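Local coordinates for uncharacterized protein (PDB 4IRT), which is of unknown function but, as a BNR-repeat protein with a beta-propeller fold, is a putative neuraminidase, at residues Y36-L48 with Y65-M78. Numbering follows the deposited sequence.
Sequences YISYYDNDGYLVL and YQGNVKDAHNIISM. With EDO (1,2-ethanediol), chain I.
The ring of Tyr-40 is gripped on both faces by the 65-78 segment. CD1 of Ile-76 lies over the ring centre, 3.5 Å from the centroid, while CG1 of Val-69 packs on the opposite face nearer the rim. With CG anti to the carbonyl carbon (chi1 -65°), the ring inserts between them and its OH donates to Asn-74 O (2.7 Å), which anchors the far end of the ring on the backbone of the turn 71-74. The same Ile-76 CD1 is pressed tightly against Leu-46 CD1 (3.5 Å). Further along, SE of the selenomethionine Met-78 rests 3.4 Å from Ser-38 OG, and Met-78 CE reaches Tyr-36 CB. At the other end, Gln-66 lays CG over the Tyr-45 ring, its amide stacked 18° from the ring plane, and NE2 bonds to Asp-43 O (3.3 Å). Backbone bonds Gly-67 N to Gly-44 O and Leu-46 N to Tyr-65 O add strand 65-66 antiparallel to the hairpin. Asp-41 OD1, accepting from Tyr-45 N, braces the type I turn 41-44. Strands 34-40 and 45-52, the inner pair of one four-stranded blade sheet, pack against strand 76-80, an outermost strand of the next sheet, as neighbouring beta-propeller blades do, with Val-88 and Phe-90 of strand 86-90 packing on Ile-76.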
ATOM      1  N   TYR A  36      -5.957   5.024 -14.542  1.00 10.04           N
ATOM      2  CA  TYR A  36      -7.136   4.358 -14.046  1.00 10.28           C
ATOM      3  C   TYR A  36      -7.260   4.601 -12.566  1.00  9.87           C
ATOM      4  O   TYR A  36      -6.252   4.686 -11.856  1.00  8.77           O
ATOM      5  CB  TYR A  36      -7.032   2.847 -14.271  1.00 10.80           C
ATOM      6  CG  TYR A  36      -7.029   2.447 -15.718  1.00 12.35           C
ATOM      7  CD1 TYR A  36      -5.848   2.465 -16.478  1.00 13.71           C
ATOM      8  CD2 TYR A  36      -8.208   2.042 -16.341  1.00 12.90           C
ATOM      9  CE1 TYR A  36      -5.858   2.128 -17.821  1.00 13.29           C
ATOM     10  CE2 TYR A  36      -8.216   1.669 -17.665  1.00 14.76           C
ATOM     11  CZ  TYR A  36      -7.048   1.705 -18.396  1.00 14.76           C
ATOM     12  OH  TYR A  36      -7.089   1.348 -19.726  1.00 15.47           O
ATOM     13  N   ILE A  37      -8.506   4.679 -12.100  1.00  9.75           N
ATOM     14  CA  ILE A  37      -8.786   4.944 -10.703  1.00  9.61           C
ATOM     15  C   ILE A  37      -9.969   4.088 -10.285  1.00  9.87           C
ATOM     16  O   ILE A  37     -10.763   3.640 -11.133  1.00 11.03           O
ATOM     17  CB  ILE A  37      -9.087   6.456 -10.485  1.00  9.86           C
ATOM     18  CG1 ILE A  37      -8.971   6.840  -9.002  1.00  9.49           C
ATOM     19  CG2 ILE A  37     -10.439   6.841 -11.075  1.00 10.56           C
ATOM     20  CD1 ILE A  37      -9.038   8.344  -8.799  1.00  9.88           C
ATOM     21  N   SER A  38     -10.098   3.847  -8.988  1.00  8.81           N
ATOM     22  CA  SER A  38     -11.234   3.095  -8.476  1.00  9.07           C
ATOM     23  C   SER A  38     -11.584   3.631  -7.101  1.00  8.47           C
ATOM     24  O   SER A  38     -10.700   4.031  -6.351  1.00  7.10           O
ATOM     25  CB  SER A  38     -10.923   1.570  -8.389  1.00 10.05           C
ATOM     26  OG  SER A  38      -9.801   1.280  -7.574  1.00 10.00           O
ATOM     27  N   TYR A  39     -12.873   3.607  -6.799  1.00  8.50           N
ATOM     28  CA  TYR A  39     -13.386   4.046  -5.514  1.00  8.80           C
ATOM     29  C   TYR A  39     -14.798   3.588  -5.344  1.00  9.14           C
ATOM     30  O   TYR A  39     -15.431   3.104  -6.309  1.00  9.70           O
ATOM     31  CB  TYR A  39     -13.336   5.554  -5.385  1.00  8.38           C
ATOM     32  CG  TYR A  39     -14.082   6.314  -6.437  1.00  9.62           C
ATOM     33  CD1 TYR A  39     -13.455   6.684  -7.622  1.00  9.76           C
ATOM     34  CD2 TYR A  39     -15.400   6.737  -6.221  1.00 10.36           C
ATOM     35  CE1 TYR A  39     -14.124   7.434  -8.586  1.00 10.92           C
ATOM     36  CE2 TYR A  39     -16.070   7.488  -7.180  1.00 11.48           C
ATOM     37  CZ  TYR A  39     -15.415   7.799  -8.368  1.00 12.13           C
ATOM     38  OH  TYR A  39     -16.061   8.557  -9.308  1.00 15.54           O
ATOM     39  N   TYR A  40     -15.296   3.698  -4.101  1.00  9.10           N
ATOM     40  CA  TYR A  40     -16.711   3.516  -3.843  1.00  9.21           C
ATOM     41  C   TYR A  40     -17.440   4.857  -3.864  1.00  9.68           C
ATOM     42  O   TYR A  40     -16.993   5.823  -3.227  1.00  9.12           O
ATOM     43  CB  TYR A  40     -16.922   2.891  -2.487  1.00  9.77           C
ATOM     44  CG  TYR A  40     -16.408   1.480  -2.286  1.00  9.52           C
ATOM     45  CD1 TYR A  40     -17.032   0.405  -2.894  1.00 10.32           C
ATOM     46  CD2 TYR A  40     -15.352   1.218  -1.409  1.00  9.29           C
ATOM     47  CE1 TYR A  40     -16.566  -0.883  -2.708  1.00 10.24           C
ATOM     48  CE2 TYR A  40     -14.879  -0.069  -1.199  1.00  9.65           C
ATOM     49  CZ  TYR A  40     -15.521  -1.133  -1.830  1.00 10.20           C
ATOM     50  OH  TYR A  40     -15.099  -2.440  -1.641  1.00 11.13           O
ATOM     51  N   ASP A  41     -18.563   4.896  -4.557  1.00 10.10           N
ATOM     52  CA  ASP A  41     -19.430   6.056  -4.541  1.00 10.57           C
ATOM     53  C   ASP A  41     -20.265   6.113  -3.259  1.00 10.76           C
ATOM     54  O   ASP A  41     -20.192   5.232  -2.413  1.00 10.30           O
ATOM     55  CB  ASP A  41     -20.242   6.156  -5.843  1.00 12.03           C
ATOM     56  CG  ASP A  41     -21.424   5.208  -5.917  1.00 12.74           C
ATOM     57  OD1 ASP A  41     -21.825   4.568  -4.916  1.00 12.29           O
ATOM     58  OD2 ASP A  41     -21.992   5.109  -7.043  1.00 15.23           O
ATOM     59  N   ASN A  42     -21.026   7.183  -3.081  1.00 10.71           N
ATOM     60  CA  ASN A  42     -21.749   7.358  -1.829  1.00 12.06           C
ATOM     61  C   ASN A  42     -22.799   6.296  -1.534  1.00 12.50           C
ATOM     62  O   ASN A  42     -23.212   6.132  -0.382  1.00 12.26           O
ATOM     63  CB  ASN A  42     -22.426   8.733  -1.771  1.00 13.38           C
ATOM     64  CG  ASN A  42     -22.664   9.184  -0.330  1.00 15.33           C
ATOM     65  OD1 ASN A  42     -21.762   9.113   0.508  1.00 16.04           O
ATOM     66  ND2 ASN A  42     -23.857   9.661  -0.051  1.00 16.34           N
ATOM     67  N   ASP A  43     -23.253   5.610  -2.575  1.00 12.78           N
ATOM     68  CA  ASP A  43     -24.183   4.487  -2.417  1.00 14.65           C
ATOM     69  C   ASP A  43     -23.502   3.131  -2.194  1.00 15.11           C
ATOM     70  O   ASP A  43     -24.173   2.077  -2.109  1.00 14.32           O
ATOM     71  CB  ASP A  43     -25.069   4.403  -3.652  1.00 17.81           C
ATOM     72  CG  ASP A  43     -25.926   5.661  -3.837  1.00 19.54           C
ATOM     73  OD1 ASP A  43     -26.437   6.202  -2.841  1.00 20.91           O
ATOM     74  OD2 ASP A  43     -26.102   6.092  -4.976  1.00 23.56           O
ATOM     75  N   GLY A  44     -22.177   3.128  -2.146  1.00 13.56           N
ATOM     76  CA  GLY A  44     -21.453   1.907  -1.927  1.00 13.77           C
ATOM     77  C   GLY A  44     -21.051   1.140  -3.168  1.00 13.41           C
ATOM     78  O   GLY A  44     -20.509   0.037  -3.049  1.00 12.02           O
ATOM     79  N   TYR A  45     -21.297   1.711  -4.346  1.00 13.33           N
ATOM     80  CA  TYR A  45     -20.940   1.055  -5.585  1.00 13.17           C
ATOM     81  C   TYR A  45     -19.473   1.280  -5.926  1.00 11.71           C
ATOM     82  O   TYR A  45     -18.931   2.373  -5.772  1.00 10.88           O
ATOM     83  CB  TYR A  45     -21.825   1.504  -6.754  1.00 13.59           C
ATOM     84  CG  TYR A  45     -23.215   0.915  -6.738  1.00 15.64           C
ATOM     85  CD1 TYR A  45     -24.203   1.457  -5.929  1.00 19.47           C
ATOM     86  CD2 TYR A  45     -23.542  -0.182  -7.520  1.00 18.30           C
ATOM     87  CE1 TYR A  45     -25.491   0.929  -5.904  1.00 23.61           C
ATOM     88  CE2 TYR A  45     -24.819  -0.724  -7.492  1.00 21.28           C
ATOM     89  CZ  TYR A  45     -25.784  -0.160  -6.683  1.00 24.84           C
ATOM     90  OH  TYR A  45     -27.054  -0.685  -6.631  1.00 28.06           O
ATOM     91  N   LEU A  46     -18.848   0.229  -6.442  1.00 11.20           N
ATOM     92  CA  LEU A  46     -17.506   0.302  -6.964  1.00 10.60           C
ATOM     93  C   LEU A  46     -17.592   1.041  -8.275  1.00 10.94           C
ATOM     94  O   LEU A  46     -18.319   0.603  -9.176  1.00 11.20           O
ATOM     95  CB  LEU A  46     -16.988  -1.122  -7.222  1.00 10.93           C
ATOM     96  CG  LEU A  46     -15.787  -1.294  -8.139  1.00 12.19           C
ATOM     97  CD1 LEU A  46     -14.584  -0.592  -7.553  1.00 11.90           C
ATOM     98  CD2 LEU A  46     -15.478  -2.760  -8.329  1.00 12.86           C
ATOM     99  N   VAL A  47     -16.858   2.142  -8.372  1.00  9.96           N
ATOM    100  CA  VAL A  47     -16.738   2.924  -9.574  1.00 10.29           C
ATOM    101  C   VAL A  47     -15.321   2.722 -10.121  1.00  9.72           C
ATOM    102  O   VAL A  47     -14.342   2.746  -9.359  1.00  9.91           O
ATOM    103  CB  VAL A  47     -16.948   4.418  -9.250  1.00 10.18           C
ATOM    104  CG1 VAL A  47     -16.688   5.292 -10.462  1.00 10.51           C
ATOM    105  CG2 VAL A  47     -18.356   4.638  -8.718  1.00 10.51           C
ATOM    106  N   LEU A  48     -15.205   2.539 -11.439  1.00 10.17           N
ATOM    107  CA  LEU A  48     -13.908   2.540 -12.131  1.00 10.98           C
ATOM    108  C   LEU A  48     -13.882   3.720 -13.100  1.00 11.39           C
ATOM    109  O   LEU A  48     -14.900   4.046 -13.718  1.00 12.60           O
ATOM    110  CB  LEU A  48     -13.695   1.232 -12.895  1.00 11.20           C
ATOM    111  CG  LEU A  48     -13.719  -0.076 -12.120  1.00 11.93           C
ATOM    112  CD1 LEU A  48     -13.424  -1.225 -13.049  1.00 12.24           C
ATOM    113  CD2 LEU A  48     -12.721  -0.076 -10.969  1.00 12.25           C
ATOM    114  N   TYR A  65     -21.190  -3.825  -8.895  1.00 13.81           N
ATOM    115  CA  TYR A  65     -20.805  -4.284  -7.568  1.00 15.92           C
ATOM    116  C   TYR A  65     -20.849  -3.194  -6.512  1.00 15.70           C
ATOM    117  O   TYR A  65     -20.591  -2.030  -6.788  1.00 15.28           O
ATOM    118  CB  TYR A  65     -19.396  -4.880  -7.608  1.00 16.15           C
ATOM    119  CG  TYR A  65     -19.316  -6.045  -8.572  1.00 17.77           C
ATOM    120  CD1 TYR A  65     -20.099  -7.188  -8.373  1.00 19.39           C
ATOM    121  CD2 TYR A  65     -18.485  -6.007  -9.682  1.00 18.73           C
ATOM    122  CE1 TYR A  65     -20.044  -8.262  -9.248  1.00 17.89           C
ATOM    123  CE2 TYR A  65     -18.418  -7.085 -10.560  1.00 19.45           C
ATOM    124  CZ  TYR A  65     -19.203  -8.200 -10.339  1.00 19.45           C
ATOM    125  OH  TYR A  65     -19.174  -9.281 -11.200  1.00 19.99           O
ATOM    126  N   GLN A  66     -21.194  -3.626  -5.305  1.00 15.56           N
ATOM    127  CA  GLN A  66     -21.170  -2.803  -4.118  1.00 17.52           C
ATOM    128  C   GLN A  66     -20.193  -3.357  -3.119  1.00 17.02           C
ATOM    129  O   GLN A  66     -19.863  -4.541  -3.164  1.00 21.99           O
ATOM    130  CB  GLN A  66     -22.534  -2.782  -3.469  1.00 20.25           C
ATOM    131  CG  GLN A  66     -23.539  -1.943  -4.201  1.00 21.31           C
ATOM    132  CD  GLN A  66     -24.889  -2.002  -3.524  1.00 25.08           C
ATOM    133  OE1 GLN A  66     -25.547  -2.996  -3.610  1.00 26.72           O
ATOM    134  NE2 GLN A  66     -25.302  -0.918  -2.867  1.00 26.81           N
ATOM    135  N   GLY A  67     -19.726  -2.496  -2.215  1.00 13.07           N
ATOM    136  CA  GLY A  67     -18.970  -2.949  -1.055  1.00 12.52           C
ATOM    137  C   GLY A  67     -19.551  -2.484   0.280  1.00 12.35           C
ATOM    138  O   GLY A  67     -20.336  -1.514   0.355  1.00 13.34           O
ATOM    139  N   ASN A  68     -19.182  -3.179   1.343  1.00 12.45           N
ATOM    140  CA  ASN A  68     -19.556  -2.774   2.705  1.00 12.34           C
ATOM    141  C   ASN A  68     -18.693  -1.604   3.169  1.00 11.57           C
ATOM    142  O   ASN A  68     -17.795  -1.770   3.957  1.00 11.87           O
ATOM    143  CB  ASN A  68     -19.427  -3.943   3.663  1.00 12.11           C
ATOM    144  CG  ASN A  68     -19.891  -3.597   5.051  1.00 12.53           C
ATOM    145  OD1 ASN A  68     -20.681  -2.661   5.236  1.00 14.13           O
ATOM    146  ND2 ASN A  68     -19.417  -4.349   6.039  1.00 12.23           N
ATOM    147  N   VAL A  69     -18.989  -0.431   2.656  1.00 12.25           N
ATOM    148  CA  VAL A  69     -18.185   0.763   2.872  1.00 12.25           C
ATOM    149  C   VAL A  69     -18.153   1.250   4.332  1.00 13.18           C
ATOM    150  O   VAL A  69     -17.223   1.939   4.724  1.00 13.07           O
ATOM    151  CB  VAL A  69     -18.617   1.916   1.925  1.00 12.69           C
ATOM    152  CG1 VAL A  69     -18.332   1.532   0.467  1.00 12.70           C
ATOM    153  CG2 VAL A  69     -20.084   2.260   2.092  1.00 13.59           C
ATOM    154  N   LYS A  70     -19.130   0.849   5.148  1.00 13.99           N
ATOM    155  CA  LYS A  70     -19.066   1.099   6.598  1.00 14.71           C
ATOM    156  C   LYS A  70     -17.920   0.410   7.322  1.00 13.61           C
ATOM    157  O   LYS A  70     -17.594   0.803   8.443  1.00 14.40           O
ATOM    158  CB  LYS A  70     -20.405   0.719   7.258  1.00 16.61           C
ATOM    159  CG  LYS A  70     -21.500   1.680   6.892  1.00 21.36           C
ATOM    160  CD  LYS A  70     -22.787   1.326   7.592  1.00 27.57           C
ATOM    161  CE  LYS A  70     -23.983   2.027   6.964  1.00 34.74           C
ATOM    162  NZ  LYS A  70     -24.022   3.447   7.393  1.00 37.95           N
ATOM    163  N   ASP A  71     -17.287  -0.585   6.696  1.00 13.00           N
ATOM    164  CA  ASP A  71     -16.063  -1.218   7.208  1.00 14.01           C
ATOM    165  C   ASP A  71     -14.864  -0.752   6.380  1.00 13.56           C
ATOM    166  O   ASP A  71     -14.669  -1.169   5.222  1.00 11.64           O
ATOM    167  CB  ASP A  71     -16.196  -2.747   7.159  1.00 15.72           C
ATOM    168  CG  ASP A  71     -15.116  -3.454   7.923  1.00 15.85           C
ATOM    169  OD1 ASP A  71     -13.986  -2.938   8.010  1.00 14.50           O
ATOM    170  OD2 ASP A  71     -15.376  -4.583   8.406  1.00 18.49           O
ATOM    171  N   ALA A  72     -14.054   0.114   6.966  1.00 13.68           N
ATOM    172  CA  ALA A  72     -12.876   0.665   6.277  1.00 11.92           C
ATOM    173  C   ALA A  72     -11.834  -0.357   5.900  1.00 11.28           C
ATOM    174  O   ALA A  72     -10.890  -0.019   5.186  1.00 11.67           O
ATOM    175  CB  ALA A  72     -12.236   1.770   7.131  1.00 13.35           C
ATOM    176  N   HIS A  73     -11.941  -1.599   6.391  1.00 11.06           N
ATOM    177  CA  HIS A  73     -11.066  -2.660   5.906  1.00 11.90           C
ATOM    178  C   HIS A  73     -11.319  -3.057   4.465  1.00 10.73           C
ATOM    179  O   HIS A  73     -10.417  -3.594   3.788  1.00 10.18           O
ATOM    180  CB  HIS A  73     -11.196  -3.926   6.745  1.00 13.04           C
ATOM    181  CG  HIS A  73     -10.699  -3.758   8.146  1.00 15.80           C
ATOM    182  ND1 HIS A  73     -11.485  -3.257   9.157  1.00 19.68           N
ATOM    183  CD2 HIS A  73      -9.487  -4.004   8.696  1.00 20.36           C
ATOM    184  CE1 HIS A  73     -10.772  -3.191  10.270  1.00 21.43           C
ATOM    185  NE2 HIS A  73      -9.566  -3.666  10.022  1.00 21.00           N
ATOM    186  N   ASN A  74     -12.556  -2.834   4.028  1.00  9.45           N
ATOM    187  CA  ASN A  74     -13.112  -3.487   2.847  1.00 10.61           C
ATOM    188  C   ASN A  74     -12.742  -2.784   1.506  1.00  9.57           C
ATOM    189  O   ASN A  74     -13.585  -2.541   0.625  1.00 10.26           O
ATOM    190  CB  ASN A  74     -14.623  -3.618   2.999  1.00 10.93           C
ATOM    191  CG  ASN A  74     -15.030  -4.660   4.026  1.00 12.94           C
ATOM    192  OD1 ASN A  74     -14.488  -4.704   5.145  1.00 11.31           O
ATOM    193  ND2 ASN A  74     -16.001  -5.489   3.665  1.00 14.80           N
ATOM    194  N   ILE A  75     -11.451  -2.490   1.379  1.00 10.58           N
ATOM    195  CA  ILE A  75     -10.933  -1.667   0.284  1.00 10.11           C
ATOM    196  C   ILE A  75     -10.967  -2.325  -1.092  1.00  9.55           C
ATOM    197  O   ILE A  75     -11.143  -3.543  -1.223  1.00 10.12           O
ATOM    198  CB  ILE A  75      -9.493  -1.220   0.594  1.00 10.86           C
ATOM    199  CG1 ILE A  75      -8.558  -2.442   0.711  1.00 11.89           C
ATOM    200  CG2 ILE A  75      -9.487  -0.405   1.872  1.00 11.19           C
ATOM    201  CD1 ILE A  75      -7.712  -2.651  -0.502  1.00 14.56           C
ATOM    202  N   ILE A  76     -10.755  -1.496  -2.094  1.00  9.22           N
ATOM    203  CA  ILE A  76     -10.590  -1.896  -3.483  1.00  8.92           C
ATOM    204  C   ILE A  76      -9.099  -1.757  -3.838  1.00  8.37           C
ATOM    205  O   ILE A  76      -8.490  -0.670  -3.664  1.00  8.59           O
ATOM    206  CB  ILE A  76     -11.342  -0.936  -4.423  1.00  9.25           C
ATOM    207  CG1 ILE A  76     -12.842  -0.873  -4.115  1.00  9.71           C
ATOM    208  CG2 ILE A  76     -11.099  -1.310  -5.897  1.00  9.34           C
ATOM    209  CD1 ILE A  76     -13.443   0.490  -4.439  1.00 10.36           C
ATOM    210  N   SER A  77      -8.527  -2.819  -4.379  1.00  8.27           N
ATOM    211  CA  SER A  77      -7.223  -2.760  -5.023  1.00  8.21           C
ATOM    212  C   SER A  77      -7.358  -3.162  -6.492  1.00  9.39           C
ATOM    213  O   SER A  77      -8.018  -4.172  -6.824  1.00 10.06           O
ATOM    214  CB  SER A  77      -6.237  -3.718  -4.342  1.00  8.05           C
ATOM    215  OG  SER A  77      -5.759  -3.238  -3.089  1.00  7.78           O
HETATM  216  N   MSE A  78      -6.695  -2.399  -7.359  1.00  9.05           N
HETATM  217  CA  MSE A  78      -6.695  -2.635  -8.802  1.00  9.88           C
HETATM  218  C   MSE A  78      -5.299  -2.644  -9.388  1.00 10.25           C
HETATM  219  O   MSE A  78      -4.316  -2.190  -8.756  1.00  9.54           O
HETATM  220  CB  MSE A  78      -7.545  -1.573  -9.494  1.00  9.68           C
HETATM  221  CG  MSE A  78      -6.765  -0.322  -9.815  1.00  9.58           C
HETATM  222 SE   MSE A  78      -7.791   1.259 -10.344  0.75  9.81          SE
HETATM  223  CE  MSE A  78      -8.777   0.506 -11.791  1.00 10.15           C
TER
HETATM  224  C1  EDO I 508     -23.433   3.234   2.351  1.00 36.62           C
HETATM  225  O1  EDO I 508     -24.085   2.883   3.571  1.00 38.78           O
HETATM  226  C2  EDO I 508     -24.452   3.768   1.368  1.00 37.44           C
HETATM  227  O2  EDO I 508     -24.667   5.149   1.673  1.00 49.31           O